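Local coordinates for cobalamin biosynthesis protein CobN (Mycobacterium tuberculosis, PDB 7C6O) that probably inserts cobalt into the corrin ring during cobalamin biosynthesis, as the large, catalytic subunit of the ATP-dependent cobaltochelatase, at residues A[1047-1058]-A[1078-1089]; A[48-56]-A[331-339]. All blocks are in the same frame, centred on the assembly; numbering follows the deposited sequence.

Contact 1 of 2, residues A[1047-1058]-A[1078-1089]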
loop_
_atom_site.group_PDB
_atom_site.type_symbol
_atom_site.label_atom_id
_atom_site.label_comp_id
_atom_site.label_asym_id
_atom_site.label_seq_id
_atom_site.Cartn_x
_atom_site.Cartn_y
_atom_site.Cartn_z
ATOM N N MET A 1047 -12.754 -5.099 22.804
ATOM C CA MET A 1047 -13.297 -4.265 21.736
ATOM C C MET A 1047 -14.670 -3.723 22.112
ATOM O O MET A 1047 -14.959 -2.541 21.891
ATOM C CB MET A 1047 -13.377 -5.049 20.425
ATOM C CG MET A 1047 -13.465 -4.154 19.194
ATOM S SD MET A 1047 -14.261 -4.936 17.780
ATOM C CE MET A 1047 -15.961 -4.962 18.338
ATOM N N ASN A 1048 -15.526 -4.571 22.691
ATOM C CA ASN A 1048 -16.865 -4.131 23.067
ATOM C C ASN A 1048 -16.812 -3.055 24.145
ATOM O O ASN A 1048 -17.572 -2.081 24.094
ATOM C CB ASN A 1048 -17.701 -5.324 23.535
ATOM C CG ASN A 1048 -17.993 -6.310 22.413
ATOM O OD1 ASN A 1048 -18.015 -5.944 21.239
ATOM N ND2 ASN A 1048 -18.221 -7.565 22.774
ATOM N N ARG A 1049 -15.922 -3.214 25.129
ATOM C CA ARG A 1049 -15.809 -2.210 26.182
ATOM C C ARG A 1049 -15.432 -0.848 25.609
ATOM O O ARG A 1049 -16.006 0.174 26.002
ATOM C CB ARG A 1049 -14.789 -2.653 27.232
ATOM C CG ARG A 1049 -15.191 -3.910 27.988
ATOM C CD ARG A 1049 -14.202 -4.250 29.091
ATOM N NE ARG A 1049 -14.347 -3.362 30.239
ATOM C CZ ARG A 1049 -15.239 -3.541 31.209
ATOM N NH1 ARG A 1049 -16.068 -4.576 31.167
ATOM N NH2 ARG A 1049 -15.305 -2.684 32.219
ATOM N N GLN A 1050 -14.480 -0.815 24.673
ATOM C CA GLN A 1050 -14.041 0.459 24.114
ATOM C C GLN A 1050 -15.046 1.015 23.109
ATOM O O GLN A 1050 -15.275 2.229 23.073
ATOM C CB GLN A 1050 -12.662 0.312 23.465
ATOM C CG GLN A 1050 -11.618 -0.396 24.327
ATOM C CD GLN A 1050 -11.569 0.114 25.760
ATOM O OE1 GLN A 1050 -11.751 1.305 26.021
ATOM N NE2 GLN A 1050 -11.319 -0.794 26.699
ATOM N N TYR A 1051 -15.650 0.156 22.283
ATOM C CA TYR A 1051 -16.623 0.653 21.312
ATOM C C TYR A 1051 -17.852 1.233 21.994
ATOM O O TYR A 1051 -18.446 2.189 21.483
ATOM C CB TYR A 1051 -17.026 -0.455 20.335
ATOM C CG TYR A 1051 -16.120 -0.558 19.129
ATOM C CD1 TYR A 1051 -14.748 -0.709 19.284
ATOM C CD2 TYR A 1051 -16.632 -0.511 17.835
ATOM C CE1 TYR A 1051 -13.908 -0.805 18.192
ATOM C CE2 TYR A 1051 -15.796 -0.609 16.730
ATOM C CZ TYR A 1051 -14.433 -0.756 16.919
ATOM O OH TYR A 1051 -13.580 -0.856 15.841
ATOM N N ARG A 1052 -18.243 0.689 23.152
ATOM C CA ARG A 1052 -19.372 1.256 23.879
ATOM C C ARG A 1052 -19.123 2.702 24.286
ATOM O O ARG A 1052 -20.086 3.449 24.491
ATOM C CB ARG A 1052 -19.696 0.414 25.120
ATOM C CG ARG A 1052 -20.485 -0.853 24.819
ATOM C CD ARG A 1052 -20.948 -1.547 26.097
ATOM N NE ARG A 1052 -20.548 -2.951 26.128
ATOM C CZ ARG A 1052 -21.325 -3.966 25.765
ATOM N NH1 ARG A 1052 -22.563 -3.746 25.342
ATOM N NH2 ARG A 1052 -20.862 -5.207 25.831
ATOM N N ARG A 1053 -17.861 3.117 24.389
ATOM C CA ARG A 1053 -17.519 4.477 24.779
ATOM C C ARG A 1053 -17.382 5.431 23.602
ATOM O O ARG A 1053 -17.266 6.641 23.824
ATOM C CB ARG A 1053 -16.211 4.488 25.577
ATOM C CG ARG A 1053 -16.278 3.750 26.900
ATOM C CD ARG A 1053 -15.050 4.050 27.741
ATOM N NE ARG A 1053 -15.106 3.406 29.050
ATOM C CZ ARG A 1053 -14.413 2.321 29.378
ATOM N NH1 ARG A 1053 -13.603 1.756 28.492
ATOM N NH2 ARG A 1053 -14.525 1.806 30.595
ATOM N N ILE A 1054 -17.383 4.925 22.368
ATOM C CA ILE A 1054 -17.150 5.783 21.210
ATOM C C ILE A 1054 -18.277 6.796 21.090
ATOM O O ILE A 1054 -19.450 6.432 20.931
ATOM C CB ILE A 1054 -17.014 4.948 19.934
ATOM C CG1 ILE A 1054 -15.752 4.085 19.999
ATOM C CG2 ILE A 1054 -16.995 5.860 18.708
ATOM C CD1 ILE A 1054 -15.599 3.139 18.819
ATOM N N ALA A 1055 -17.925 8.079 21.167
ATOM C CA ALA A 1055 -18.893 9.156 21.003
ATOM C C ALA A 1055 -18.966 9.658 19.568
ATOM O O ALA A 1055 -20.037 10.093 19.125
ATOM C CB ALA A 1055 -18.549 10.319 21.939
ATOM N N VAL A 1056 -17.851 9.614 18.839
ATOM C CA VAL A 1056 -17.791 10.020 17.438
ATOM C C VAL A 1056 -17.067 8.932 16.662
ATOM O O VAL A 1056 -15.918 8.604 16.982
ATOM C CB VAL A 1056 -17.056 11.356 17.240
ATOM C CG1 VAL A 1056 -17.455 11.979 15.913
ATOM C CG2 VAL A 1056 -17.296 12.298 18.392
ATOM N N ALA A 1057 -17.716 8.399 15.632
ATOM C CA ALA A 1057 -17.058 7.503 14.687
ATOM C C ALA A 1057 -16.591 8.328 13.494
ATOM O O ALA A 1057 -17.411 8.926 12.791
ATOM C CB ALA A 1057 -17.998 6.382 14.248
ATOM N N ALA A 1058 -15.281 8.368 13.269
ATOM C CA ALA A 1058 -14.703 9.263 12.279
ATOM C C ALA A 1058 -13.978 8.484 11.190
ATOM O O ALA A 1058 -13.386 7.432 11.438
ATOM C CB ALA A 1058 -13.733 10.257 12.934
ATOM N N HIS A 1078 -16.196 2.687 8.249
ATOM C CA HIS A 1078 -16.870 3.787 8.931
ATOM C C HIS A 1078 -18.283 3.390 9.338
ATOM O O HIS A 1078 -18.656 3.481 10.512
ATOM C CB HIS A 1078 -16.891 5.017 8.021
ATOM C CG HIS A 1078 -17.277 6.285 8.714
ATOM N ND1 HIS A 1078 -17.888 7.331 8.056
ATOM C CD2 HIS A 1078 -17.112 6.690 9.995
ATOM C CE1 HIS A 1078 -18.094 8.321 8.905
ATOM N NE2 HIS A 1078 -17.630 7.959 10.088
ATOM N N GLY A 1079 -19.086 2.942 8.373
ATOM C CA GLY A 1079 -20.427 2.489 8.699
ATOM C C GLY A 1079 -20.424 1.283 9.619
ATOM O O GLY A 1079 -21.279 1.160 10.497
ATOM N N GLY A 1080 -19.456 0.384 9.434
ATOM C CA GLY A 1080 -19.353 -0.768 10.317
ATOM C C GLY A 1080 -19.100 -0.379 11.760
ATOM O O GLY A 1080 -19.673 -0.969 12.682
ATOM N N MET A 1081 -18.241 0.619 11.979
ATOM C CA MET A 1081 -18.025 1.105 13.338
ATOM C C MET A 1081 -19.303 1.702 13.915
ATOM O O MET A 1081 -19.659 1.424 15.066
ATOM C CB MET A 1081 -16.892 2.131 13.360
ATOM C CG MET A 1081 -16.646 2.741 14.732
ATOM S SD MET A 1081 -15.202 3.821 14.783
ATOM C CE MET A 1081 -13.869 2.623 14.744
ATOM N N VAL A 1082 -20.013 2.513 13.125
ATOM C CA VAL A 1082 -21.267 3.105 13.590
ATOM C C VAL A 1082 -22.253 2.015 13.996
ATOM O O VAL A 1082 -22.868 2.077 15.067
ATOM C CB VAL A 1082 -21.864 4.021 12.505
ATOM C CG1 VAL A 1082 -23.251 4.491 12.913
ATOM C CG2 VAL A 1082 -20.945 5.206 12.243
ATOM N N ALA A 1083 -22.415 0.999 13.145
ATOM C CA ALA A 1083 -23.404 -0.040 13.413
ATOM C C ALA A 1083 -23.026 -0.869 14.634
ATOM O O ALA A 1083 -23.897 -1.267 15.417
ATOM C CB ALA A 1083 -23.568 -0.939 12.187
ATOM N N THR A 1084 -21.733 -1.137 14.813
ATOM C CA THR A 1084 -21.299 -1.954 15.943
ATOM C C THR A 1084 -21.510 -1.223 17.264
ATOM O O THR A 1084 -21.972 -1.820 18.244
ATOM C CB THR A 1084 -19.835 -2.353 15.758
ATOM O OG1 THR A 1084 -19.701 -3.098 14.542
ATOM C CG2 THR A 1084 -19.355 -3.212 16.924
ATOM N N VAL A 1085 -21.200 0.076 17.303
ATOM C CA VAL A 1085 -21.478 0.872 18.496
ATOM C C VAL A 1085 -22.977 0.912 18.770
ATOM O O VAL A 1085 -23.417 0.790 19.921
ATOM C CB VAL A 1085 -20.891 2.288 18.347
ATOM C CG1 VAL A 1085 -21.278 3.163 19.537
ATOM C CG2 VAL A 1085 -19.376 2.227 18.196
ATOM N N ARG A 1086 -23.787 1.082 17.719
ATOM C CA ARG A 1086 -25.234 1.101 17.906
ATOM C C ARG A 1086 -25.733 -0.235 18.442
ATOM O O ARG A 1086 -26.583 -0.272 19.339
ATOM C CB ARG A 1086 -25.939 1.448 16.593
ATOM C CG ARG A 1086 -27.451 1.620 16.736
ATOM C CD ARG A 1086 -28.130 2.019 15.427
ATOM N NE ARG A 1086 -27.939 1.016 14.384
ATOM C CZ ARG A 1086 -27.213 1.209 13.288
ATOM N NH1 ARG A 1086 -26.622 2.378 13.084
ATOM N NH2 ARG A 1086 -27.087 0.237 12.393
ATOM N N ALA A 1087 -25.208 -1.342 17.913
ATOM C CA ALA A 1087 -25.605 -2.658 18.404
ATOM C C ALA A 1087 -25.261 -2.823 19.878
ATOM O O ALA A 1087 -26.057 -3.368 20.654
ATOM C CB ALA A 1087 -24.938 -3.753 17.574
ATOM N N LEU A 1088 -24.084 -2.347 20.287
ATOM C CA LEU A 1088 -23.640 -2.544 21.662
ATOM C C LEU A 1088 -24.422 -1.671 22.637
ATOM O O LEU A 1088 -24.761 -2.118 23.740
ATOM C CB LEU A 1088 -22.143 -2.259 21.773
ATOM C CG LEU A 1088 -21.209 -3.289 21.137
ATOM C CD1 LEU A 1088 -19.802 -2.733 21.018
ATOM C CD2 LEU A 1088 -21.211 -4.580 21.947
ATOM N N THR A 1089 -24.720 -0.426 22.254
ATOM C CA THR A 1089 -25.301 0.541 23.173
ATOM C C THR A 1089 -26.771 0.839 22.922
ATOM O O THR A 1089 -27.426 1.393 23.808
ATOM C CB THR A 1089 -24.530 1.870 23.115
ATOM O OG1 THR A 1089 -24.796 2.520 21.866
ATOM C CG2 THR A 1089 -23.033 1.627 23.242
#

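Contact 2 of 2, residues A[48-56]-A[331-339]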
loop_
_atom_site.group_PDB
_atom_site.type_symbol
_atom_site.label_atom_id
_atom_site.label_comp_id
_atom_site.label_asym_id
_atom_site.label_seq_id
_atom_site.Cartn_x
_atom_site.Cartn_y
_atom_site.Cartn_z
ATOM N N SER A 48 35.368 -7.101 16.102
ATOM C CA SER A 48 34.753 -7.329 14.801
ATOM C C SER A 48 34.416 -8.808 14.691
ATOM O O SER A 48 35.316 -9.649 14.590
ATOM C CB SER A 48 35.682 -6.896 13.671
ATOM O OG SER A 48 35.211 -7.374 12.422
ATOM N N ASP A 49 33.121 -9.130 14.712
ATOM C CA ASP A 49 32.718 -10.525 14.580
ATOM C C ASP A 49 33.105 -11.107 13.227
ATOM O O ASP A 49 33.243 -12.328 13.111
ATOM C CB ASP A 49 31.214 -10.666 14.809
ATOM C CG ASP A 49 30.826 -10.470 16.264
ATOM O OD1 ASP A 49 31.656 -10.770 17.151
ATOM O OD2 ASP A 49 29.693 -10.016 16.522
ATOM N N THR A 50 33.287 -10.261 12.208
ATOM C CA THR A 50 33.787 -10.749 10.926
ATOM C C THR A 50 35.157 -11.400 11.087
ATOM O O THR A 50 35.425 -12.450 10.490
ATOM C CB THR A 50 33.843 -9.601 9.918
ATOM O OG1 THR A 50 32.535 -9.030 9.777
ATOM C CG2 THR A 50 34.317 -10.100 8.559
ATOM N N ASP A 51 36.032 -10.795 11.898
ATOM C CA ASP A 51 37.323 -11.408 12.209
ATOM C C ASP A 51 37.140 -12.803 12.790
ATOM O O ASP A 51 37.799 -13.761 12.366
ATOM C CB ASP A 51 38.103 -10.539 13.200
ATOM C CG ASP A 51 38.529 -9.208 12.618
ATOM O OD1 ASP A 51 38.410 -9.015 11.391
ATOM O OD2 ASP A 51 38.989 -8.348 13.403
ATOM N N LEU A 52 36.248 -12.932 13.775
ATOM C CA LEU A 52 36.083 -14.205 14.469
ATOM C C LEU A 52 35.506 -15.268 13.544
ATOM O O LEU A 52 35.898 -16.439 13.615
ATOM C CB LEU A 52 35.196 -14.014 15.699
ATOM C CG LEU A 52 35.591 -12.847 16.608
ATOM C CD1 LEU A 52 34.718 -12.798 17.858
ATOM C CD2 LEU A 52 37.067 -12.920 16.981
ATOM N N ILE A 53 34.578 -14.880 12.667
ATOM C CA ILE A 53 34.010 -15.837 11.725
ATOM C C ILE A 53 35.051 -16.242 10.689
ATOM O O ILE A 53 35.147 -17.417 10.313
ATOM C CB ILE A 53 32.743 -15.255 11.073
ATOM C CG1 ILE A 53 31.688 -14.960 12.145
ATOM C CG2 ILE A 53 32.181 -16.216 10.034
ATOM C CD1 ILE A 53 30.461 -14.246 11.622
ATOM N N SER A 54 35.852 -15.281 10.217
ATOM C CA SER A 54 36.952 -15.603 9.313
ATOM C C SER A 54 37.920 -16.586 9.956
ATOM O O SER A 54 38.411 -17.509 9.295
ATOM C CB SER A 54 37.691 -14.328 8.903
ATOM O OG SER A 54 36.867 -13.473 8.129
ATOM N N ALA A 55 38.215 -16.396 11.243
ATOM C CA ALA A 55 39.082 -17.334 11.950
ATOM C C ALA A 55 38.444 -18.715 12.028
ATOM O O ALA A 55 39.125 -19.732 11.852
ATOM C CB ALA A 55 39.395 -16.803 13.349
ATOM N N ARG A 56 37.134 -18.768 12.287
ATOM C CA ARG A 56 36.430 -20.046 12.292
ATOM C C ARG A 56 36.463 -20.698 10.915
ATOM O O ARG A 56 36.721 -21.901 10.796
ATOM C CB ARG A 56 34.985 -19.847 12.756
ATOM C CG ARG A 56 34.178 -21.134 12.861
ATOM C CD ARG A 56 32.762 -20.856 13.336
ATOM N NE ARG A 56 31.970 -20.162 12.324
ATOM C CZ ARG A 56 30.748 -19.683 12.527
ATOM N NH1 ARG A 56 30.171 -19.817 13.714
ATOM N NH2 ARG A 56 30.101 -19.069 11.546
ATOM N N ILE A 331 22.076 -17.708 15.127
ATOM C CA ILE A 331 23.158 -17.358 16.039
ATOM C C ILE A 331 23.598 -18.612 16.781
ATOM O O ILE A 331 22.762 -19.436 17.171
ATOM C CB ILE A 331 22.725 -16.256 17.032
ATOM C CG1 ILE A 331 22.217 -15.028 16.274
ATOM C CG2 ILE A 331 23.875 -15.871 17.951
ATOM C CD1 ILE A 331 21.889 -13.850 17.166
ATOM N N ASP A 332 24.909 -18.760 16.967
ATOM C CA ASP A 332 25.465 -19.881 17.706
ATOM C C ASP A 332 25.807 -19.444 19.131
ATOM O O ASP A 332 25.396 -18.375 19.596
ATOM C CB ASP A 332 26.676 -20.462 16.963
ATOM C CG ASP A 332 27.844 -19.485 16.856
ATOM O OD1 ASP A 332 27.760 -18.353 17.379
ATOM O OD2 ASP A 332 28.861 -19.858 16.235
ATOM N N ASP A 333 26.579 -20.275 19.835
ATOM C CA ASP A 333 26.884 -19.998 21.236
ATOM C C ASP A 333 27.803 -18.792 21.384
ATOM O O ASP A 333 27.669 -18.015 22.338
ATOM C CB ASP A 333 27.511 -21.232 21.884
ATOM C CG ASP A 333 26.605 -22.444 21.822
ATOM O OD1 ASP A 333 26.187 -22.819 20.706
ATOM O OD2 ASP A 333 26.312 -23.024 22.889
ATOM N N ASP A 334 28.738 -18.613 20.451
ATOM C CA ASP A 334 29.726 -17.543 20.521
ATOM C C ASP A 334 29.163 -16.182 20.134
ATOM O O ASP A 334 29.930 -15.216 20.045
ATOM C CB ASP A 334 30.915 -17.874 19.616
ATOM C CG ASP A 334 31.177 -19.361 19.519
ATOM O OD1 ASP A 334 31.369 -20.004 20.573
ATOM O OD2 ASP A 334 31.177 -19.890 18.386
ATOM N N GLY A 335 27.856 -16.079 19.902
ATOM C CA GLY A 335 27.304 -14.856 19.362
ATOM C C GLY A 335 27.655 -14.614 17.914
ATOM O O GLY A 335 27.496 -13.492 17.425
ATOM N N LEU A 336 28.139 -15.639 17.214
ATOM C CA LEU A 336 28.516 -15.515 15.813
ATOM C C LEU A 336 27.309 -15.798 14.929
ATOM O O LEU A 336 26.576 -16.767 15.154
ATOM C CB LEU A 336 29.664 -16.466 15.473
ATOM C CG LEU A 336 30.969 -16.242 16.242
ATOM C CD1 LEU A 336 32.110 -17.015 15.600
ATOM C CD2 LEU A 336 31.303 -14.760 16.332
ATOM N N ILE A 337 27.116 -14.956 13.924
ATOM C CA ILE A 337 25.934 -14.976 13.074
ATOM C C ILE A 337 26.243 -15.742 11.797
ATOM O O ILE A 337 27.335 -15.612 11.227
ATOM C CB ILE A 337 25.474 -13.540 12.757
ATOM C CG1 ILE A 337 25.167 -12.784 14.050
ATOM C CG2 ILE A 337 24.269 -13.548 11.829
ATOM C CD1 ILE A 337 25.052 -11.286 13.864
ATOM N N SER A 338 25.281 -16.542 11.348
ATOM C CA SER A 338 25.355 -17.206 10.059
ATOM C C SER A 338 23.979 -17.170 9.412
ATOM O O SER A 338 22.956 -17.243 10.096
ATOM C CB SER A 338 25.842 -18.654 10.193
ATOM O OG SER A 338 25.838 -19.309 8.938
ATOM N N TYR A 339 23.959 -17.040 8.091
ATOM C CA TYR A 339 22.717 -17.054 7.329
ATOM C C TYR A 339 22.532 -18.435 6.717
ATOM O O TYR A 339 23.373 -18.893 5.936
ATOM C CB TYR A 339 22.717 -15.962 6.259
ATOM C CG TYR A 339 22.437 -14.588 6.830
ATOM C CD1 TYR A 339 23.471 -13.770 7.268
ATOM C CD2 TYR A 339 21.134 -14.118 6.948
ATOM C CE1 TYR A 339 23.217 -12.518 7.795
ATOM C CE2 TYR A 339 20.870 -12.867 7.474
ATOM C CZ TYR A 339 21.915 -12.072 7.897
ATOM O OH TYR A 339 21.653 -10.826 8.422
HETATM O O HOH W 1 27.023 -18.843 13.525
#

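Contact 1 of 2, residues A[1047-1058]-A[1078-1089]
Y1051 drops its side chain as a knob into a hole formed by M1081, T1084, V1085 and L1088 on helix 1072-1089. Its CB rests on L1088 CD1 at 3.7 Å, while CD2 of the ring meets the methyls of T1084 and V1085 obliquely. Within its own segment the ring lies between I1054 CD1 over one face and M1047 SD over the other, both offset toward the rim, which limits its freedom to turn. Y1051 OH touches M1081 CE at 3.7 Å, but the polar partner of this phenol oxygen is the hydroxyl of Y1026 on helix 1019-1030.

M1081 suits the middle of the contact because an extended, flexible thioether can serve two neighbours. With CG anti to the backbone N (chi1 177°) the chain runs straight out, then bends at chi3 to carry its methyl to Y1051, leaving SD 3.8 Å from A1057 CB. The small alanine methyl lets the strand come close, and V1082 CG2 meets it at the same distance. Strand 1056-1061 and helix 1072-1089 run nearly antiparallel here, their short axes 8.1 Å apart; they are the first two elements of a beta-alpha-beta unit that ends in strand 1094-1099, parallel to the first strand.

Near the start of strand 1056-1061, H1078 NE2 donates to A1057 O at 2.9 Å. The oxygen lies in the imidazole plane, whereas the donor stands well above the carbonyl plane. Y1153 bonds ND1, so both ring nitrogens are engaged and the ring's rotation is fixed. Toward the C-terminal end of helix 1072-1089, L1088 CD2 lies over one face of the R1052 guanidinium and also touches N1048 OD1 at 3.5 Å. R1052 NH1 adds a weak, bent hydrogen bond to L1088 O.

Contact 2 of 2, residues A[48-56]-A[331-339]
NH1 of R56 is held by two partners: a salt bridge of 2.8 Å to D332 OD2, and a longer, weak bond to a water that in turn donates to L336 O at 2.7 Å. Carboxylate oxygen and water both lie near the edge of the guanidinium. The planes of the two charged groups stand almost perpendicular, 86° apart, and only OD2 meets the arginine in place of a two-pronged pairing. A long arginine suits this place: from the helix its chain runs extended through chi1 and chi2, then bends at chi3 (70°) to bring NH1 to the aspartate.

The other carboxylate oxygen, D332 OD1, accepts from L336 N at 2.7 Å on its syn side. One short acidic side chain thus ties the backbone of its own turn and faces the arginine of the helix. The type I turn from D332 to G335 ends on a residue with positive phi, a conformation that glycine adopts easily.

L336 is the apolar centre. Its CD1 lies over one face of the R56 guanidinium and reaches I53 CG1 at 4.0 Å, while CD2 packs on L52 CB. The branched leucine therefore meets successive parts of one helix face, and W64 of strand 62-65 touches it too. I53 extends CD1 to within 3.4 Å of I337 O. At the helix start, the D49 side chain crosses that of L336 at a slant, OD1 nearest to CD2, but the carboxylate is engaged by N66 and R69.

The turn links strands 321-331 and 337-341, an antiparallel beta hairpin at the margin of a mixed sheet; its connection and edge strand pack against helix 49-58, which belongs with the N-terminal four-stranded parallel sheet of an alpha/beta domain.

From the N terminus, the chain first passes through helix 49-58, beside the four-stranded parallel sheet, and comes back to it once more at 331-339, after building most of the seven-stranded mixed sheet. Contact 2 therefore closes a long loop, with 274 residues between its segments, and ties two separate sheets together. Contact 1 opens far later and closes a short one, with 19 residues between its segments, where helix 1072-1089 packs on the sheet that holds strands 1056-1061 and 1094-1099, before the closing run of helices. The two loops follow in series, neither nesting nor crossing. The centres of contacts 1 and 2 are about 53 Å apart and their nearest atoms about 36 Å apart, so they do not touch.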